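Local coordinates for Pap fimbrial major pilin protein (Escherichia coli, PDB 2UY6) that polymerizes into the thick, right-handed helical rod of the pilus, through which bacteria colonize the epithelium of specific host organs, at residues B[140-143]-B[144-147]. The protein carries 2 engineered substitutions. Numbering follows the deposited sequence.
Sequences SSAV and GAAV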
loop_
_atom_site.group_PDB
_atom_site.type_symbol
_atom_site.label_atom_id
_atom_site.label_comp_id
_atom_site.label_asym_id
_atom_site.label_seq_id
_atom_site.Cartn_x
_atom_site.Cartn_y
_atom_site.Cartn_z
ATOM N N SER B 140 18.401 24.473 -25.812
ATOM C CA SER B 140 17.997 25.113 -24.570
ATOM C C SER B 140 17.502 26.523 -24.826
ATOM O O SER B 140 17.928 27.163 -25.779
ATOM C CB SER B 140 19.183 25.165 -23.613
ATOM O OG SER B 140 18.910 26.026 -22.530
ATOM N N SER B 141 16.601 27.006 -23.978
ATOM C CA SER B 141 16.084 28.364 -24.124
ATOM C C SER B 141 16.991 29.349 -23.378
ATOM O O SER B 141 16.676 30.539 -23.260
ATOM C CB SER B 141 14.652 28.466 -23.586
ATOM O OG SER B 141 13.726 27.857 -24.471
ATOM N N ALA B 142 18.112 28.845 -22.869
ATOM C CA ALA B 142 19.062 29.689 -22.154
ATOM C C ALA B 142 19.655 30.702 -23.134
ATOM O O ALA B 142 20.047 30.352 -24.252
ATOM C CB ALA B 142 20.167 28.838 -21.545
ATOM N N VAL B 143 19.706 31.960 -22.714
ATOM C CA VAL B 143 20.248 33.012 -23.559
ATOM C C VAL B 143 21.622 32.600 -24.073
ATOM O O VAL B 143 22.460 32.105 -23.311
ATOM C CB VAL B 143 20.383 34.336 -22.781
ATOM C CG1 VAL B 143 19.007 34.831 -22.352
ATOM C CG2 VAL B 143 21.274 34.133 -21.560
ATOM N N GLY B 144 21.838 32.788 -25.373
ATOM C CA GLY B 144 23.117 32.455 -25.972
ATOM C C GLY B 144 23.499 30.992 -25.886
ATOM O O GLY B 144 24.677 30.650 -25.747
ATOM N N ALA B 145 22.508 30.117 -25.966
ATOM C CA ALA B 145 22.781 28.691 -25.910
ATOM C C ALA B 145 23.092 28.225 -27.325
ATOM O O ALA B 145 22.545 28.754 -28.293
ATOM C CB ALA B 145 21.572 27.946 -25.359
ATOM N N ALA B 146 23.972 27.240 -27.445
ATOM C CA ALA B 146 24.331 26.720 -28.752
ATOM C C ALA B 146 24.518 25.217 -28.689
ATOM O O ALA B 146 25.222 24.697 -27.819
ATOM C CB ALA B 146 25.608 27.387 -29.255
ATOM N N VAL B 147 23.880 24.523 -29.625
ATOM C CA VAL B 147 23.963 23.076 -29.678
ATOM C C VAL B 147 25.372 22.690 -30.081
ATOM O O VAL B 147 25.952 23.287 -30.988
ATOM C CB VAL B 147 22.974 22.508 -30.695
ATOM C CG1 VAL B 147 22.970 20.998 -30.626
ATOM C CG2 VAL B 147 21.596 23.066 -30.430
#
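Ala142 and Ala145 close a type II beta turn, with Val143 and Gly144 at its two corners. The backbone N of Ala145 reaches back to Ala142 O at 3.0 Å, but the N-H points well off the oxygen (121°), which makes the bond weak. The methyl of Ala145 is directed into the turn: its CB lies 3.1 Å from Ala142 O and 4.2 Å from Ala142 CB. On the Ser140 side the same methyl approaches Ser140 CB at 4.1 Å, so one small apolar group meets both Ser140 and Ala142. Gly144 takes the second corner with a positive phi (62°), as the third residue of a type II turn often does; at the exposed first corner the CB of Val143 sets off away from the 144-147 segment, although CB itself stays 3.4 Å from Gly144 N.

Just ahead of the turn, Ser140 bonds to the chain that enters it. A chi1 of 167° places Ser140 OG beside its own carbonyl carbon, from where it accepts the N-H of Ala142 at 2.9 Å from N to OG, a fairly straight bond that defines an ST turn. Ser141 OG turns elsewhere, bonding to Glu92.

The whole reversal lies at the surface, in the loop that follows strand 130-139 and precedes strand 153-162. Ser140 and Ala142 rest on Val86 of strand 77-86, whereas the outgoing chain runs to helix 40-45, where Val147 N bonds to Glu44 OE1 and the Val147 side chain touches Leu43.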